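PDB 3B77: uncharacterized protein from Exiguobacterium sibiricum, which is of unknown function but carries a bacterial pleckstrin homology domain, joined to a helical region that probably serves in oligomerisation. Local coordinates for residues R74-E79 and A120-Q125; F32-K37 and K112-A117; K15-D20 and V49-E54; L86-K91 and K106-V111. One frame throughout, in Å; residues are numbered along the deposited sequence.

How the interactions relate
Interactions 4, 2 and 1 follow one another along helix 108-146 and its N-cap, through residues 106-111, 112-117 and 120-125, with interaction 4 nested within the loops closed by the other two. The centres of interactions 2 and 4 are 8 Å apart and those of interactions 1 and 2 are 13 Å apart. Interactions 1 and 4 bring the helix onto neighbouring strands 73-79 and 87-94 of the three-stranded sheet, whereas interaction 2 reaches strand 30-35 of the other sheet. Interaction 3 lies away from the helix, where the loop holding 15-20 covers strand 47-52; it touches interaction 2 through L33 and A16. All four lie within the PH domain, three of them joining its helix to the two sheets.

Interaction 1: residues R74-E79 and A120-Q125; sequences RHVMFE and AIAEKQ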
loop_
_atom_site.group_PDB
_atom_site.type_symbol
_atom_site.label_atom_id
_atom_site.label_comp_id
_atom_site.label_asym_id
_atom_site.label_seq_id
_atom_site.Cartn_x
_atom_site.Cartn_y
_atom_site.Cartn_z
ATOM N N ARG A 74 -10.475 23.443 -40.465
ATOM C CA ARG A 74 -9.923 22.133 -40.736
ATOM C C ARG A 74 -10.468 21.624 -42.062
ATOM O O ARG A 74 -11.516 22.064 -42.528
ATOM C CB ARG A 74 -10.349 21.143 -39.658
ATOM C CG ARG A 74 -9.887 21.444 -38.276
ATOM C CD ARG A 74 -10.416 20.380 -37.305
ATOM N NE ARG A 74 -10.023 20.665 -35.913
ATOM C CZ ARG A 74 -10.763 21.294 -34.987
ATOM N NH1 ARG A 74 -12.004 21.738 -35.243
ATOM N NH2 ARG A 74 -10.239 21.497 -33.777
ATOM N N HIS A 75 -9.740 20.678 -42.646
ATOM C CA HIS A 75 -10.145 20.002 -43.859
ATOM C C HIS A 75 -10.455 20.940 -44.999
ATOM O O HIS A 75 -11.496 20.814 -45.650
ATOM C CB HIS A 75 -11.324 19.077 -43.566
ATOM C CG HIS A 75 -11.065 18.144 -42.434
ATOM N ND1 HIS A 75 -10.146 17.124 -42.518
ATOM C CD2 HIS A 75 -11.584 18.082 -41.187
ATOM C CE1 HIS A 75 -10.112 16.467 -41.371
ATOM N NE2 HIS A 75 -10.974 17.031 -40.543
ATOM N N VAL A 76 -9.521 21.858 -45.248
ATOM C CA VAL A 76 -9.652 22.813 -46.328
ATOM C C VAL A 76 -9.447 22.107 -47.672
ATOM O O VAL A 76 -8.389 21.525 -47.917
ATOM C CB VAL A 76 -8.665 23.973 -46.165
ATOM C CG1 VAL A 76 -8.786 24.960 -47.333
ATOM C CG2 VAL A 76 -8.919 24.675 -44.831
HETATM N N MSE A 77 -10.483 22.159 -48.518
HETATM C CA MSE A 77 -10.485 21.549 -49.847
HETATM C C MSE A 77 -10.806 22.543 -50.976
HETATM O O MSE A 77 -11.381 23.609 -50.759
HETATM C CB MSE A 77 -11.545 20.456 -49.914
HETATM C CG MSE A 77 -11.421 19.372 -48.887
HETATM SE SE MSE A 77 -9.886 18.186 -49.231
HETATM C CE MSE A 77 -10.063 16.999 -47.425
ATOM N N PHE A 78 -10.463 22.147 -52.195
ATOM C CA PHE A 78 -10.766 22.946 -53.375
ATOM C C PHE A 78 -11.086 22.055 -54.549
ATOM O O PHE A 78 -10.578 20.944 -54.647
ATOM C CB PHE A 78 -9.607 23.879 -53.733
ATOM C CG PHE A 78 -9.961 24.884 -54.763
ATOM C CD1 PHE A 78 -11.013 25.744 -54.556
ATOM C CD2 PHE A 78 -9.261 24.966 -55.950
ATOM C CE1 PHE A 78 -11.362 26.653 -55.513
ATOM C CE2 PHE A 78 -9.604 25.892 -56.903
ATOM C CZ PHE A 78 -10.643 26.731 -56.687
ATOM N N GLU A 79 -11.946 22.546 -55.424
ATOM C CA GLU A 79 -12.389 21.784 -56.567
ATOM C C GLU A 79 -12.532 22.748 -57.741
ATOM O O GLU A 79 -13.222 23.761 -57.625
ATOM C CB GLU A 79 -13.714 21.112 -56.217
ATOM C CG GLU A 79 -14.244 20.098 -57.237
ATOM C CD GLU A 79 -15.432 19.302 -56.694
ATOM O OE1 GLU A 79 -15.237 18.534 -55.717
ATOM O OE2 GLU A 79 -16.555 19.460 -57.242
ATOM N N ALA A 120 -3.419 27.753 -44.609
ATOM C CA ALA A 120 -2.390 28.276 -43.737
ATOM C C ALA A 120 -2.930 28.490 -42.324
ATOM O O ALA A 120 -2.254 28.187 -41.340
ATOM C CB ALA A 120 -1.864 29.576 -44.314
ATOM N N ILE A 121 -4.156 28.996 -42.222
ATOM C CA ILE A 121 -4.803 29.190 -40.905
ATOM C C ILE A 121 -4.994 27.837 -40.214
ATOM O O ILE A 121 -4.612 27.677 -39.068
ATOM C CB ILE A 121 -6.179 29.926 -41.032
ATOM C CG1 ILE A 121 -5.985 31.349 -41.571
ATOM C CG2 ILE A 121 -6.911 29.987 -39.675
ATOM C CD1 ILE A 121 -7.298 32.043 -41.905
ATOM N N ALA A 122 -5.589 26.869 -40.917
ATOM C CA ALA A 122 -5.796 25.530 -40.351
ATOM C C ALA A 122 -4.489 24.978 -39.786
ATOM O O ALA A 122 -4.466 24.382 -38.709
ATOM C CB ALA A 122 -6.351 24.573 -41.409
ATOM N N GLU A 123 -3.400 25.159 -40.518
ATOM C CA GLU A 123 -2.138 24.609 -40.071
ATOM C C GLU A 123 -1.627 25.285 -38.794
ATOM O O GLU A 123 -1.186 24.622 -37.863
ATOM C CB GLU A 123 -1.070 24.643 -41.179
ATOM C CG GLU A 123 0.297 24.175 -40.657
ATOM C CD GLU A 123 1.274 23.714 -41.728
ATOM O OE1 GLU A 123 0.866 23.548 -42.910
ATOM O OE2 GLU A 123 2.464 23.499 -41.364
ATOM N N LYS A 124 -1.682 26.601 -38.753
ATOM C CA LYS A 124 -1.203 27.356 -37.592
ATOM C C LYS A 124 -1.971 26.940 -36.355
ATOM O O LYS A 124 -1.378 26.800 -35.278
ATOM C CB LYS A 124 -1.414 28.843 -37.827
ATOM C CG LYS A 124 -0.897 29.756 -36.738
ATOM C CD LYS A 124 0.602 29.835 -36.739
ATOM C CE LYS A 124 1.085 30.948 -35.824
ATOM N NZ LYS A 124 2.558 30.938 -35.677
ATOM N N GLN A 125 -3.283 26.729 -36.512
ATOM C CA GLN A 125 -4.150 26.327 -35.408
ATOM C C GLN A 125 -3.748 24.962 -34.959
ATOM O O GLN A 125 -3.586 24.742 -33.769
ATOM C CB GLN A 125 -5.649 26.379 -35.790
ATOM C CG GLN A 125 -6.146 27.803 -36.042
ATOM C CD GLN A 125 -7.643 27.944 -36.264
ATOM O OE1 GLN A 125 -8.266 27.290 -37.144
ATOM N NE2 GLN A 125 -8.239 28.834 -35.474
#
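V76 turns one branch of its side chain toward the methyl of A122, the small knob by which helix 108-146 meets strand 73-79 here. CG2 of V76 is the branch that approaches, lying 4.3 Å from A122 CB. The torsion that sets CG1 anti to the backbone N (chi1 178°) places CG2 beside that N, on the side where the helix passes. The same A122 CB also lies 4.4 Å from R74 CA, so the alanine methyl rests against both a valine branch and the main chain. Its small size matches the close approach of the backbones, whose CA atoms at R74 and A122 are 5.4 Å apart. The side chains of R74 and H75 both leave the strand away from the helix. H75 has left-handed backbone angles, and pairing of R74 with E93 but M77 with K91 puts an extra residue on this strand, consistent with a beta bulge. Nearby, Q125 OE1 accepts a hydrogen bond from I73 N. V76 also packs on Y115, L118 and L119 of the same helix, while F78 and E79 pair with an antiparallel strand of a second subunit, continuing the sheet across the interface.

Interaction 2: residues F32-K37 and K112-A117; sequences FLIKSK and KDLYKA
The side chain of L114 lies over one face of the F32 ring and touches it with three of its own carbons, CB, CD1 and CD2. Its CB stands almost above the ring centre, 4.1 Å from the centroid and 10° off the normal, which makes a CH-pi contact over the face. Farther out, the two methyls reach the side of the ring nearest the strand: CD2 of L114 comes to 3.7 Å from F32 CD1, and CD1 of L114 lies 4.1 Å from F32 CG. With CG anti to the backbone N (chi1 -176°), L114 extends from the helix across the phenyl instead of standing upright on it. Its CD2 also meets the tip of I34, 4.2 Å from I34 CD1, so one leucine methyl bridges two strand residues whose side chains point toward the helix. An alanine in place of F32 would probably open a gap beneath L114 CB and leave both methyls of the leucine without the flat surface they rest on. At the helix surface K112 NZ forms a salt bridge with D113 OD1 at 2.7 Å, meeting the carboxylate on its syn side but 30° out of plane. Strand 30-35 is held by backbone bonds from F32 to F43 and from I34 to Y41. Around the core, L114 also packs on F43 of strand 39-44 and Y187 of helix 184-191, F32 on I191 of that helix, and I34 on I101 and V103 of strand 97-104.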
loop_
_atom_site.group_PDB
_atom_site.type_symbol
_atom_site.label_atom_id
_atom_site.label_comp_id
_atom_site.label_asym_id
_atom_site.label_seq_id
_atom_site.Cartn_x
_atom_site.Cartn_y
_atom_site.Cartn_z
ATOM N N PHE A 32 -12.159 39.053 -47.369
ATOM C CA PHE A 32 -12.686 38.293 -48.484
ATOM C C PHE A 32 -14.175 38.144 -48.311
ATOM O O PHE A 32 -14.634 37.755 -47.249
ATOM C CB PHE A 32 -12.027 36.926 -48.528
ATOM C CG PHE A 32 -11.909 36.362 -49.917
ATOM C CD1 PHE A 32 -12.939 35.599 -50.483
ATOM C CD2 PHE A 32 -10.767 36.595 -50.672
ATOM C CE1 PHE A 32 -12.821 35.096 -51.774
ATOM C CE2 PHE A 32 -10.652 36.085 -51.931
ATOM C CZ PHE A 32 -11.677 35.334 -52.483
ATOM N N LEU A 33 -14.932 38.481 -49.344
ATOM C CA LEU A 33 -16.381 38.404 -49.282
ATOM C C LEU A 33 -16.872 37.717 -50.542
ATOM O O LEU A 33 -16.381 37.984 -51.647
ATOM C CB LEU A 33 -16.990 39.793 -49.106
ATOM C CG LEU A 33 -18.507 39.982 -48.961
ATOM C CD1 LEU A 33 -19.131 39.208 -47.833
ATOM C CD2 LEU A 33 -18.759 41.431 -48.744
ATOM N N ILE A 34 -17.786 36.776 -50.345
ATOM C CA ILE A 34 -18.425 36.037 -51.411
ATOM C C ILE A 34 -19.904 36.246 -51.177
ATOM O O ILE A 34 -20.423 35.972 -50.082
ATOM C CB ILE A 34 -18.130 34.536 -51.340
ATOM C CG1 ILE A 34 -16.641 34.266 -51.591
ATOM C CG2 ILE A 34 -19.018 33.775 -52.337
ATOM C CD1 ILE A 34 -16.209 32.847 -51.310
ATOM N N LYS A 35 -20.567 36.793 -52.186
ATOM C CA LYS A 35 -21.983 37.057 -52.100
ATOM C C LYS A 35 -22.707 36.218 -53.142
ATOM O O LYS A 35 -22.336 36.188 -54.299
ATOM C CB LYS A 35 -22.275 38.554 -52.287
ATOM C CG LYS A 35 -23.678 38.982 -51.787
ATOM C CD LYS A 35 -24.041 40.429 -52.178
ATOM C CE LYS A 35 -23.166 41.488 -51.479
ATOM N NZ LYS A 35 -23.448 42.887 -51.982
ATOM N N SER A 36 -23.708 35.498 -52.676
ATOM C CA SER A 36 -24.625 34.764 -53.506
ATOM C C SER A 36 -26.034 35.363 -53.321
ATOM O O SER A 36 -26.269 36.287 -52.525
ATOM C CB SER A 36 -24.584 33.282 -53.130
ATOM O OG SER A 36 -25.870 32.737 -52.857
ATOM N N LYS A 37 -26.967 34.834 -54.094
ATOM C CA LYS A 37 -28.362 35.241 -54.037
ATOM C C LYS A 37 -28.955 34.966 -52.665
ATOM O O LYS A 37 -29.797 35.724 -52.194
ATOM C CB LYS A 37 -29.141 34.464 -55.114
ATOM C CG LYS A 37 -30.658 34.643 -55.146
ATOM C CD LYS A 37 -31.284 33.844 -56.301
ATOM C CE LYS A 37 -30.843 34.359 -57.692
ATOM N NZ LYS A 37 -31.616 33.772 -58.843
ATOM N N LYS A 112 -8.681 30.779 -55.317
ATOM C CA LYS A 112 -7.471 30.024 -55.061
ATOM C C LYS A 112 -6.671 30.732 -53.975
ATOM O O LYS A 112 -5.994 30.076 -53.217
ATOM C CB LYS A 112 -6.603 29.828 -56.331
ATOM C CG LYS A 112 -5.392 30.810 -56.431
ATOM C CD LYS A 112 -4.581 30.663 -57.724
ATOM C CE LYS A 112 -3.297 31.554 -57.698
ATOM N NZ LYS A 112 -3.527 32.981 -57.244
ATOM N N ASP A 113 -6.719 32.056 -53.907
ATOM C CA ASP A 113 -6.017 32.760 -52.833
ATOM C C ASP A 113 -6.660 32.502 -51.466
ATOM O O ASP A 113 -5.973 32.458 -50.462
ATOM C CB ASP A 113 -5.941 34.277 -53.094
ATOM C CG ASP A 113 -5.039 34.640 -54.277
ATOM O OD1 ASP A 113 -4.242 33.763 -54.740
ATOM O OD2 ASP A 113 -5.127 35.828 -54.718
ATOM N N LEU A 114 -7.979 32.374 -51.430
ATOM C CA LEU A 114 -8.668 32.055 -50.195
ATOM C C LEU A 114 -8.306 30.632 -49.744
ATOM O O LEU A 114 -8.034 30.380 -48.572
ATOM C CB LEU A 114 -10.177 32.179 -50.381
ATOM C CG LEU A 114 -11.066 31.957 -49.144
ATOM C CD1 LEU A 114 -10.751 32.955 -48.054
ATOM C CD2 LEU A 114 -12.518 32.043 -49.536
ATOM N N TYR A 115 -8.305 29.711 -50.693
ATOM C CA TYR A 115 -7.909 28.342 -50.440
ATOM C C TYR A 115 -6.573 28.336 -49.720
ATOM O O TYR A 115 -6.454 27.716 -48.670
ATOM C CB TYR A 115 -7.810 27.569 -51.752
ATOM C CG TYR A 115 -7.229 26.189 -51.624
ATOM C CD1 TYR A 115 -7.880 25.210 -50.891
ATOM C CD2 TYR A 115 -6.036 25.852 -52.258
ATOM C CE1 TYR A 115 -7.370 23.931 -50.794
ATOM C CE2 TYR A 115 -5.504 24.570 -52.160
ATOM C CZ TYR A 115 -6.167 23.605 -51.426
ATOM O OH TYR A 115 -5.639 22.326 -51.316
ATOM N N LYS A 116 -5.590 29.058 -50.254
ATOM C CA LYS A 116 -4.269 29.107 -49.631
ATOM C C LYS A 116 -4.322 29.668 -48.230
ATOM O O LYS A 116 -3.725 29.101 -47.337
ATOM C CB LYS A 116 -3.278 29.919 -50.471
ATOM C CG LYS A 116 -2.898 29.318 -51.845
ATOM C CD LYS A 116 -1.805 30.203 -52.494
ATOM C CE LYS A 116 -1.564 29.959 -53.968
ATOM N NZ LYS A 116 -0.406 30.814 -54.488
ATOM N N ALA A 117 -5.035 30.775 -48.049
ATOM C CA ALA A 117 -5.162 31.454 -46.733
ATOM C C ALA A 117 -5.733 30.534 -45.659
ATOM O O ALA A 117 -5.142 30.377 -44.589
ATOM C CB ALA A 117 -6.041 32.728 -46.848
#

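Interaction 3: residues K15-D20 and V49-E54; sequences KAAADD and VHLDGE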
loop_
_atom_site.group_PDB
_atom_site.type_symbol
_atom_site.label_atom_id
_atom_site.label_comp_id
_atom_site.label_asym_id
_atom_site.label_seq_id
_atom_site.Cartn_x
_atom_site.Cartn_y
_atom_site.Cartn_z
ATOM N N LYS A 15 -20.632 48.383 -48.877
ATOM C CA LYS A 15 -21.969 48.298 -49.446
ATOM C C LYS A 15 -22.641 46.955 -49.172
ATOM O O LYS A 15 -23.795 46.760 -49.538
ATOM C CB LYS A 15 -21.900 48.462 -50.971
ATOM C CG LYS A 15 -21.207 49.727 -51.478
ATOM C CD LYS A 15 -21.113 49.711 -53.017
ATOM C CE LYS A 15 -20.338 50.909 -53.574
ATOM N NZ LYS A 15 -18.932 50.983 -53.084
ATOM N N ALA A 16 -21.916 46.017 -48.567
ATOM C CA ALA A 16 -22.441 44.669 -48.315
ATOM C C ALA A 16 -23.190 44.599 -47.006
ATOM O O ALA A 16 -22.841 45.286 -46.046
ATOM C CB ALA A 16 -21.307 43.667 -48.311
ATOM N N ALA A 17 -24.211 43.749 -46.970
ATOM C CA ALA A 17 -25.005 43.545 -45.761
ATOM C C ALA A 17 -24.111 43.104 -44.583
ATOM O O ALA A 17 -24.309 43.528 -43.449
ATOM C CB ALA A 17 -26.119 42.525 -46.018
ATOM N N ALA A 18 -23.111 42.279 -44.888
ATOM C CA ALA A 18 -22.181 41.743 -43.906
ATOM C C ALA A 18 -21.393 42.812 -43.126
ATOM O O ALA A 18 -21.046 42.594 -41.978
ATOM C CB ALA A 18 -21.224 40.779 -44.596
ATOM N N ASP A 19 -21.134 43.961 -43.743
ATOM C CA ASP A 19 -20.323 45.018 -43.127
ATOM C C ASP A 19 -20.968 45.581 -41.864
ATOM O O ASP A 19 -20.283 46.091 -40.995
ATOM C CB ASP A 19 -20.076 46.143 -44.147
ATOM C CG ASP A 19 -18.876 47.041 -43.796
ATOM O OD1 ASP A 19 -17.734 46.544 -43.756
ATOM O OD2 ASP A 19 -19.054 48.269 -43.627
ATOM N N ASP A 20 -22.288 45.483 -41.761
ATOM C CA ASP A 20 -22.996 45.963 -40.577
ATOM C C ASP A 20 -22.706 45.141 -39.327
ATOM O O ASP A 20 -22.852 45.644 -38.198
ATOM C CB ASP A 20 -24.497 45.962 -40.834
ATOM C CG ASP A 20 -24.914 47.057 -41.786
ATOM O OD1 ASP A 20 -24.392 48.185 -41.636
ATOM O OD2 ASP A 20 -25.760 46.794 -42.673
ATOM N N VAL A 49 -18.110 35.541 -40.764
ATOM C CA VAL A 49 -19.430 36.104 -40.545
ATOM C C VAL A 49 -20.228 35.612 -41.736
ATOM O O VAL A 49 -19.827 35.794 -42.860
ATOM C CB VAL A 49 -19.371 37.632 -40.438
ATOM C CG1 VAL A 49 -20.750 38.231 -40.327
ATOM C CG2 VAL A 49 -18.512 38.037 -39.256
ATOM N N HIS A 50 -21.314 34.905 -41.458
ATOM C CA HIS A 50 -22.124 34.276 -42.476
ATOM C C HIS A 50 -23.585 34.629 -42.260
ATOM O O HIS A 50 -24.154 34.370 -41.192
ATOM C CB HIS A 50 -21.945 32.768 -42.402
ATOM C CG HIS A 50 -22.885 31.998 -43.268
ATOM N ND1 HIS A 50 -23.454 30.806 -42.866
ATOM C CD2 HIS A 50 -23.366 32.248 -44.510
ATOM C CE1 HIS A 50 -24.232 30.350 -43.833
ATOM N NE2 HIS A 50 -24.203 31.210 -44.836
ATOM N N LEU A 51 -24.165 35.245 -43.289
ATOM C CA LEU A 51 -25.572 35.577 -43.341
ATOM C C LEU A 51 -26.253 34.460 -44.148
ATOM O O LEU A 51 -26.139 34.428 -45.358
ATOM C CB LEU A 51 -25.738 36.933 -44.035
ATOM C CG LEU A 51 -25.265 38.215 -43.326
ATOM C CD1 LEU A 51 -23.752 38.185 -42.984
ATOM C CD2 LEU A 51 -25.581 39.445 -44.177
ATOM N N ASP A 52 -26.940 33.545 -43.474
ATOM C CA ASP A 52 -27.510 32.343 -44.112
ATOM C C ASP A 52 -28.957 32.546 -44.519
ATOM O O ASP A 52 -29.816 32.733 -43.664
ATOM C CB ASP A 52 -27.422 31.154 -43.129
ATOM C CG ASP A 52 -27.957 29.815 -43.701
ATOM O OD1 ASP A 52 -28.403 29.711 -44.865
ATOM O OD2 ASP A 52 -27.920 28.832 -42.936
ATOM N N GLY A 53 -29.221 32.493 -45.825
ATOM C CA GLY A 53 -30.586 32.559 -46.342
ATOM C C GLY A 53 -31.096 31.154 -46.611
ATOM O O GLY A 53 -30.719 30.527 -47.608
ATOM N N GLU A 54 -31.955 30.660 -45.719
ATOM C CA GLU A 54 -32.558 29.320 -45.846
ATOM C C GLU A 54 -33.934 29.352 -46.573
ATOM O O GLU A 54 -34.771 28.461 -46.374
ATOM C CB GLU A 54 -32.679 28.678 -44.454
ATOM C CG GLU A 54 -33.707 29.369 -43.540
ATOM C CD GLU A 54 -33.340 29.349 -42.058
ATOM O OE1 GLU A 54 -32.275 28.801 -41.687
ATOM O OE2 GLU A 54 -34.127 29.908 -41.260
#
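A17 and A18 begin a short run with helical backbone angles, facing L51 in the extended strand 47-52. The turn is closed by bonds three residues apart, from D19 N to A16 O at 3.2 Å and from D20 N to A17 O at 3.3 Å, without the regular pattern of an alpha helix. The CA atoms of A18 and L51 are 7.1 Å apart, and no hydrogen bond joins the two segments. The space between them is spanned by L51, whose fork straddles the A17-A18 link. One prong, CD2, touches A17 CB at 3.6 Å and lies 3.8 Å from the amide nitrogen, A18 N. The other, CD1, rests against A18 CB at 4.0 Å. Because CG stands anti to the carbonyl carbon (chi1 -70°), both methyls are carried onto the turn. Replacing L51 with a serine would probably leave the methyls of A17 and A18 without their apolar partner and open a gap between turn and strand. H50, one residue earlier, points away from the turn and stacks on Y41, with its NE2 bonded to D39 OD2. The turn is tied to strand 39-44 by the hydrogen bond of A18 N to E40 OE2 and by A18 packing on C42; A16 reaches L33 of strand 30-35, so the loop lies across three consecutive strands of the larger sheet.

Interaction 4: residues L86-K91 and K106-V111; sequences LDVEIK and KQLEHV
The carbonyl oxygen of Q107, at the N-cap of helix 108-146, accepts two backbone bonds, from H110 N at 2.9 Å and from V111 N at 3.3 Å. This double grip shapes the first turn from which V111 and L108 reach strand 87-94. V88 and V111 carry most of the contact, in nearly equal shares. CG2 of V111 meets V88 CG2 at 3.9 Å, the closest approach between the segments, while CG1 of V111 lies against both I90 CB and V88 CG2, 4.2 Å from each. In V111 the branch CG1 is anti to the backbone N (chi1 -169°), which turns it toward I90. V88 and V111 lie side by side, pointing opposite ways, and methyl packs alongside methyl. V88 CG2 is tucked between its own backbone N and carbonyl carbon, whereas CG1 turns to the start of the helix and reaches L108 CD1 at 4.3 Å. L108 also packs on Y21 of a second subunit. Beneath the valines, V88 and V111 both pack on F78 of strand 73-79 and on V103 of strand 97-104, which closes the apolar layer on either side of strand 87-94. On the other face of this strand, E89 points away from the helix and bonds to S100 OG through OE2. The helix at the C-terminal end of the PH domain, its first turn laid against one of the two sheets, is the expected feature of the fold, in which this helix covers one end of the strand sandwich.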
loop_
_atom_site.group_PDB
_atom_site.type_symbol
_atom_site.label_atom_id
_atom_site.label_comp_id
_atom_site.label_asym_id
_atom_site.label_seq_id
_atom_site.Cartn_x
_atom_site.Cartn_y
_atom_site.Cartn_z
ATOM N N LEU A 86 -19.839 25.957 -64.336
ATOM C CA LEU A 86 -19.791 27.422 -64.134
ATOM C C LEU A 86 -19.149 27.865 -62.803
ATOM O O LEU A 86 -18.892 29.055 -62.589
ATOM C CB LEU A 86 -21.203 28.016 -64.218
ATOM C CG LEU A 86 -21.920 27.993 -65.568
ATOM C CD1 LEU A 86 -23.338 28.506 -65.392
ATOM C CD2 LEU A 86 -21.157 28.816 -66.609
ATOM N N ASP A 87 -18.862 26.906 -61.929
ATOM C CA ASP A 87 -18.342 27.214 -60.606
ATOM C C ASP A 87 -17.136 26.392 -60.145
ATOM O O ASP A 87 -16.876 25.287 -60.624
ATOM C CB ASP A 87 -19.473 27.059 -59.584
ATOM C CG ASP A 87 -20.056 25.630 -59.539
ATOM O OD1 ASP A 87 -19.501 24.703 -60.165
ATOM O OD2 ASP A 87 -21.084 25.431 -58.854
ATOM N N VAL A 88 -16.392 26.992 -59.223
ATOM C CA VAL A 88 -15.332 26.322 -58.477
ATOM C C VAL A 88 -15.884 26.199 -57.052
ATOM O O VAL A 88 -16.618 27.061 -56.604
ATOM C CB VAL A 88 -13.996 27.118 -58.517
ATOM C CG1 VAL A 88 -13.490 27.217 -59.923
ATOM C CG2 VAL A 88 -14.136 28.518 -57.922
ATOM N N GLU A 89 -15.564 25.121 -56.349
ATOM C CA GLU A 89 -16.094 24.895 -55.007
ATOM C C GLU A 89 -14.971 24.865 -53.990
ATOM O O GLU A 89 -13.995 24.148 -54.167
ATOM C CB GLU A 89 -16.869 23.576 -54.967
ATOM C CG GLU A 89 -17.476 23.235 -53.605
ATOM C CD GLU A 89 -17.742 21.733 -53.396
ATOM O OE1 GLU A 89 -16.783 20.929 -53.392
ATOM O OE2 GLU A 89 -18.910 21.358 -53.188
ATOM N N ILE A 90 -15.114 25.655 -52.926
ATOM C CA ILE A 90 -14.179 25.661 -51.793
ATOM C C ILE A 90 -14.908 25.071 -50.598
ATOM O O ILE A 90 -16.080 25.355 -50.360
ATOM C CB ILE A 90 -13.637 27.071 -51.467
ATOM C CG1 ILE A 90 -12.528 26.994 -50.409
ATOM C CG2 ILE A 90 -14.756 27.992 -51.040
ATOM C CD1 ILE A 90 -11.767 28.294 -50.229
ATOM N N LYS A 91 -14.220 24.195 -49.881
ATOM C CA LYS A 91 -14.781 23.553 -48.719
ATOM C C LYS A 91 -13.860 23.684 -47.517
ATOM O O LYS A 91 -12.654 23.853 -47.650
ATOM C CB LYS A 91 -14.998 22.064 -48.967
ATOM C CG LYS A 91 -15.893 21.677 -50.132
ATOM C CD LYS A 91 -15.774 20.158 -50.438
ATOM C CE LYS A 91 -16.192 19.266 -49.235
ATOM N NZ LYS A 91 -16.041 17.779 -49.477
ATOM N N LYS A 106 -15.094 32.331 -63.194
ATOM C CA LYS A 106 -14.373 33.503 -63.685
ATOM C C LYS A 106 -13.391 34.033 -62.643
ATOM O O LYS A 106 -12.300 34.480 -62.985
ATOM C CB LYS A 106 -15.332 34.638 -64.102
ATOM C CG LYS A 106 -16.121 34.419 -65.425
ATOM N N GLN A 107 -13.750 33.940 -61.372
ATOM C CA GLN A 107 -12.928 34.513 -60.323
ATOM C C GLN A 107 -12.024 33.501 -59.629
ATOM O O GLN A 107 -11.617 33.721 -58.501
ATOM C CB GLN A 107 -13.841 35.196 -59.307
ATOM C CG GLN A 107 -14.634 36.352 -59.876
ATOM C CD GLN A 107 -15.876 36.632 -59.095
ATOM O OE1 GLN A 107 -16.702 35.751 -58.873
ATOM N NE2 GLN A 107 -16.029 37.874 -58.673
ATOM N N LEU A 108 -11.670 32.422 -60.321
ATOM C CA LEU A 108 -10.797 31.370 -59.768
ATOM C C LEU A 108 -9.532 31.927 -59.142
ATOM O O LEU A 108 -9.115 31.456 -58.089
ATOM C CB LEU A 108 -10.405 30.368 -60.870
ATOM C CG LEU A 108 -9.597 29.092 -60.535
ATOM C CD1 LEU A 108 -9.715 28.130 -61.716
ATOM C CD2 LEU A 108 -8.100 29.313 -60.191
ATOM N N GLU A 109 -8.922 32.915 -59.801
ATOM C CA GLU A 109 -7.688 33.521 -59.315
ATOM C C GLU A 109 -7.842 33.936 -57.850
ATOM O O GLU A 109 -6.922 33.813 -57.071
ATOM C CB GLU A 109 -7.286 34.718 -60.191
ATOM N N HIS A 110 -9.028 34.388 -57.477
ATOM C CA HIS A 110 -9.278 34.898 -56.134
ATOM C C HIS A 110 -9.629 33.808 -55.135
ATOM O O HIS A 110 -9.161 33.833 -53.999
ATOM C CB HIS A 110 -10.414 35.922 -56.172
ATOM C CG HIS A 110 -10.116 37.108 -57.023
ATOM N ND1 HIS A 110 -10.649 37.273 -58.283
ATOM C CD2 HIS A 110 -9.312 38.172 -56.806
ATOM C CE1 HIS A 110 -10.190 38.396 -58.799
ATOM N NE2 HIS A 110 -9.378 38.959 -57.924
ATOM N N VAL A 111 -10.471 32.870 -55.561
ATOM C CA VAL A 111 -10.846 31.744 -54.718
ATOM C C VAL A 111 -9.618 30.893 -54.380
ATOM O O VAL A 111 -9.517 30.354 -53.275
ATOM C CB VAL A 111 -11.935 30.834 -55.358
ATOM C CG1 VAL A 111 -12.473 29.858 -54.317
ATOM C CG2 VAL A 111 -13.088 31.648 -55.910
#